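PDB 3IMK: putative molybdenum carrier protein from Syntrophus aciditrophicus SB, which is of unproven function but, as a circularly permuted member of the YpsA/SLOG family, probably binds a small ligand and may act as a molybdenum carrier. Local coordinates for residues 9-20 / 130-140. Sequence-based numbering, arbitrary orientation.
Sequences TKIISGGQTGAD and QVLNIAGPRAG. With GOL (glycerol), chain B.
I12 and L132 join two neighbouring strands in the middle of a parallel sheet: I12 N donates to L132 O at 2.9 Å, while I12 O receives I134 N at 3.0 Å. Aliphatic residues suit this buried centre. On one face I11 CG2 meets I134 CD1 at 3.8 Å, and helix 19-29 packs over both side chains. On the other, the side chains of I12 and N133 cross at about a right angle, I12 CG1 lying 3.8 Å from N133 OD1; N133 ND2 is hydrogen-bonded to T77 OG1, while OD1 faces a water that also lies beside I134 O.

Beyond the strand ends the two segments meet again at the start of helix 19-29. Here packing is tightest: A19 CB sits 3.5 Å from G136 CA. A methyl suits the alanine side, and G136 has both a backbone shape and a neighbour that leave no room for a side chain. A19 N donates to P137 O, almost along the carbonyl direction. T17 OG1, held between its backbone N and carbonyl carbon (chi1 61°), accepts from A139 N at 3.0 Å and also bonds to E45, which forms a salt bridge with R138.

The opposite end is looser. Exposed Q130 shares its O between T9 N (2.9 Å, bent to 136°) and K10 N, both from one face of its plane, and water 1 bridges T9 OG1 and Q130 OE1.

Between strand tips and helix start, a glycerol, probably from the crystallisation liquor, donates from O2 and O3 to D20 OD1 and OD2, while G136 N donates to O2. Carboxylate, glycine-rich loop and backbone N-H imply a polar pocket that may hold a small ligand in this Rossmann-like family.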
loop_
_atom_site.group_PDB
_atom_site.type_symbol
_atom_site.label_atom_id
_atom_site.label_comp_id
_atom_site.label_asym_id
_atom_site.label_seq_id
_atom_site.Cartn_x
_atom_site.Cartn_y
_atom_site.Cartn_z
ATOM N N THR A 9 -8.119 6.259 8.643
ATOM C CA THR A 9 -7.464 6.843 9.795
ATOM C C THR A 9 -5.973 6.662 9.769
ATOM O O THR A 9 -5.246 7.322 10.502
ATOM C CB THR A 9 -8.021 6.234 11.086
ATOM O OG1 THR A 9 -7.737 4.815 11.037
ATOM C CG2 THR A 9 -9.541 6.521 11.218
ATOM N N LYS A 10 -5.481 5.731 8.951
ATOM C CA LYS A 10 -4.027 5.483 8.856
ATOM C C LYS A 10 -3.707 4.733 7.560
ATOM O O LYS A 10 -4.443 3.794 7.194
ATOM C CB LYS A 10 -3.518 4.670 10.049
ATOM C CG LYS A 10 -1.983 4.593 10.207
ATOM C CD LYS A 10 -1.572 3.781 11.442
ATOM C CE LYS A 10 -0.046 3.794 11.698
ATOM N NZ LYS A 10 0.491 3.269 13.046
ATOM N N ILE A 11 -2.627 5.150 6.894
ATOM C CA ILE A 11 -2.045 4.452 5.749
ATOM C C ILE A 11 -0.744 3.863 6.193
ATOM O O ILE A 11 0.062 4.559 6.815
ATOM C CB ILE A 11 -1.852 5.379 4.547
ATOM C CG1 ILE A 11 -3.232 5.720 3.943
ATOM C CG2 ILE A 11 -0.932 4.721 3.469
ATOM C CD1 ILE A 11 -3.223 6.888 2.915
ATOM N N ILE A 12 -0.514 2.581 5.898
ATOM C CA ILE A 12 0.783 2.000 6.146
ATOM C C ILE A 12 1.396 1.376 4.892
ATOM O O ILE A 12 0.681 1.019 3.967
ATOM C CB ILE A 12 0.765 0.968 7.310
ATOM C CG1 ILE A 12 0.073 -0.351 6.959
ATOM C CG2 ILE A 12 0.111 1.572 8.580
ATOM C CD1 ILE A 12 0.300 -1.471 8.046
ATOM N N SER A 13 2.718 1.197 4.916
ATOM C CA SER A 13 3.377 0.422 3.879
ATOM C C SER A 13 4.740 -0.038 4.386
ATOM O O SER A 13 5.158 0.305 5.471
ATOM C CB SER A 13 3.563 1.248 2.620
ATOM O OG SER A 13 4.697 2.129 2.732
ATOM N N GLY A 14 5.411 -0.803 3.545
ATOM C CA GLY A 14 6.702 -1.393 3.878
ATOM C C GLY A 14 7.886 -0.534 3.505
ATOM O O GLY A 14 9.006 -0.993 3.603
ATOM N N GLY A 15 7.649 0.712 3.104
ATOM C CA GLY A 15 8.748 1.680 2.901
ATOM C C GLY A 15 9.512 1.497 1.595
ATOM O O GLY A 15 10.431 2.293 1.359
ATOM N N GLN A 16 9.220 0.496 0.786
ATOM C CA GLN A 16 9.988 0.254 -0.457
ATOM C C GLN A 16 9.797 1.458 -1.389
ATOM O O GLN A 16 8.814 2.180 -1.301
ATOM C CB GLN A 16 9.488 -1.038 -1.127
ATOM C CG GLN A 16 10.198 -1.555 -2.357
ATOM C CD GLN A 16 11.695 -1.778 -2.107
ATOM O OE1 GLN A 16 12.452 -0.809 -2.013
ATOM N NE2 GLN A 16 12.127 -3.051 -1.964
ATOM N N THR A 17 10.688 1.601 -2.372
ATOM C CA THR A 17 10.411 2.545 -3.450
ATOM C C THR A 17 9.174 2.055 -4.215
ATOM O O THR A 17 8.692 0.931 -4.074
ATOM C CB THR A 17 11.592 2.578 -4.456
ATOM O OG1 THR A 17 11.708 1.272 -4.996
ATOM C CG2 THR A 17 12.911 2.980 -3.743
ATOM N N GLY A 18 8.625 2.935 -5.054
ATOM C CA GLY A 18 7.460 2.573 -5.829
ATOM C C GLY A 18 6.140 2.780 -5.127
ATOM O O GLY A 18 5.925 3.805 -4.528
ATOM N N ALA A 19 5.287 1.764 -5.127
ATOM C CA ALA A 19 3.979 1.883 -4.502
ATOM C C ALA A 19 4.053 2.222 -3.006
ATOM O O ALA A 19 3.317 3.097 -2.527
ATOM C CB ALA A 19 3.163 0.553 -4.686
ATOM N N ASP A 20 4.915 1.517 -2.260
ATOM C CA ASP A 20 4.976 1.757 -0.803
ATOM C C ASP A 20 5.287 3.247 -0.518
ATOM O O ASP A 20 4.761 3.849 0.450
ATOM C CB ASP A 20 6.092 0.942 -0.146
ATOM C CG ASP A 20 5.808 -0.526 0.077
ATOM O OD1 ASP A 20 4.734 -1.036 -0.256
ATOM O OD2 ASP A 20 6.755 -1.155 0.632
ATOM N N GLN A 130 -10.173 0.950 7.870
ATOM C CA GLN A 130 -9.696 2.255 8.327
ATOM C C GLN A 130 -8.179 2.395 8.332
ATOM O O GLN A 130 -7.649 3.458 8.019
ATOM C CB GLN A 130 -10.274 2.526 9.718
ATOM C CG GLN A 130 -11.817 2.638 9.787
ATOM C CD GLN A 130 -12.353 3.139 11.141
ATOM O OE1 GLN A 130 -11.615 3.341 12.091
ATOM N NE2 GLN A 130 -13.642 3.303 11.209
ATOM N N VAL A 131 -7.472 1.328 8.721
ATOM C CA VAL A 131 -6.027 1.230 8.629
ATOM C C VAL A 131 -5.740 0.441 7.358
ATOM O O VAL A 131 -6.071 -0.780 7.276
ATOM C CB VAL A 131 -5.411 0.544 9.843
ATOM C CG1 VAL A 131 -3.887 0.439 9.670
ATOM C CG2 VAL A 131 -5.765 1.308 11.177
ATOM N N LEU A 132 -5.255 1.161 6.347
ATOM C CA LEU A 132 -5.067 0.624 5.024
ATOM C C LEU A 132 -3.617 0.404 4.688
ATOM O O LEU A 132 -2.846 1.370 4.662
ATOM C CB LEU A 132 -5.679 1.583 4.010
ATOM C CG LEU A 132 -5.531 1.228 2.526
ATOM C CD1 LEU A 132 -6.225 -0.090 2.192
ATOM C CD2 LEU A 132 -6.123 2.369 1.650
ATOM N N ASN A 133 -3.224 -0.853 4.443
ATOM C CA ASN A 133 -1.886 -1.206 3.939
ATOM C C ASN A 133 -1.897 -1.087 2.426
ATOM O O ASN A 133 -2.827 -1.561 1.787
ATOM C CB ASN A 133 -1.575 -2.628 4.341
ATOM C CG ASN A 133 -0.216 -3.135 3.845
ATOM O OD1 ASN A 133 0.768 -2.388 3.875
ATOM N ND2 ASN A 133 -0.140 -4.408 3.477
ATOM N N ILE A 134 -0.902 -0.392 1.876
ATOM C CA ILE A 134 -0.801 -0.190 0.433
ATOM C C ILE A 134 0.527 -0.795 0.022
ATOM O O ILE A 134 1.593 -0.498 0.576
ATOM C CB ILE A 134 -0.903 1.287 0.037
ATOM C CG1 ILE A 134 -2.224 1.833 0.566
ATOM C CG2 ILE A 134 -0.767 1.418 -1.511
ATOM C CD1 ILE A 134 -2.463 3.344 0.280
ATOM N N ALA A 135 0.481 -1.643 -1.004
ATOM C CA ALA A 135 1.616 -2.411 -1.495
ATOM C C ALA A 135 1.679 -2.390 -3.000
ATOM O O ALA A 135 0.715 -2.130 -3.700
ATOM C CB ALA A 135 1.483 -3.883 -0.985
ATOM N N GLY A 136 2.839 -2.763 -3.523
ATOM C CA GLY A 136 3.027 -2.902 -4.956
ATOM C C GLY A 136 4.507 -2.930 -5.310
ATOM O O GLY A 136 5.386 -2.924 -4.422
ATOM N N PRO A 137 4.798 -3.026 -6.612
ATOM C CA PRO A 137 6.214 -3.207 -7.017
ATOM C C PRO A 137 7.159 -2.039 -6.664
ATOM O O PRO A 137 6.719 -0.888 -6.468
ATOM C CB PRO A 137 6.160 -3.336 -8.539
ATOM C CG PRO A 137 4.743 -3.634 -8.842
ATOM C CD PRO A 137 3.858 -3.131 -7.738
ATOM N N ARG A 138 8.434 -2.364 -6.521
ATOM C CA ARG A 138 9.476 -1.357 -6.330
ATOM C C ARG A 138 9.667 -0.576 -7.614
ATOM O O ARG A 138 9.360 -1.060 -8.729
ATOM C CB ARG A 138 10.769 -2.017 -5.865
ATOM C CG ARG A 138 11.436 -2.931 -6.924
ATOM C CD ARG A 138 12.614 -3.622 -6.299
ATOM N NE ARG A 138 13.106 -4.803 -7.024
ATOM C CZ ARG A 138 13.966 -4.793 -8.024
ATOM N NH1 ARG A 138 14.493 -3.668 -8.454
ATOM N NH2 ARG A 138 14.345 -5.935 -8.574
ATOM N N ALA A 139 10.214 0.624 -7.486
ATOM C CA ALA A 139 10.413 1.494 -8.653
ATOM C C ALA A 139 11.310 0.891 -9.704
ATOM O O ALA A 139 11.131 1.128 -10.906
ATOM C CB ALA A 139 10.954 2.867 -8.210
ATOM N N GLY A 140 12.321 0.153 -9.278
ATOM C CA GLY A 140 13.187 -0.517 -10.247
ATOM C C GLY A 140 12.507 -1.548 -11.121
ATOM O O GLY A 140 13.042 -1.920 -12.203
HETATM C C1 GOL B . 5.343 -5.689 -1.945
HETATM O O1 GOL B . 6.152 -5.246 -3.012
HETATM C C2 GOL B . 5.306 -4.663 -0.808
HETATM O O2 GOL B . 4.816 -3.425 -1.308
HETATM C C3 GOL B . 6.714 -4.473 -0.196
HETATM O O3 GOL B . 6.670 -3.789 1.064
HETATM O O HOH W 1 -8.861 3.182 12.856
HETATM O O HOH W 2 2.940 -2.348 2.126
HETATM O O HOH W 3 6.556 -0.679 -3.142
#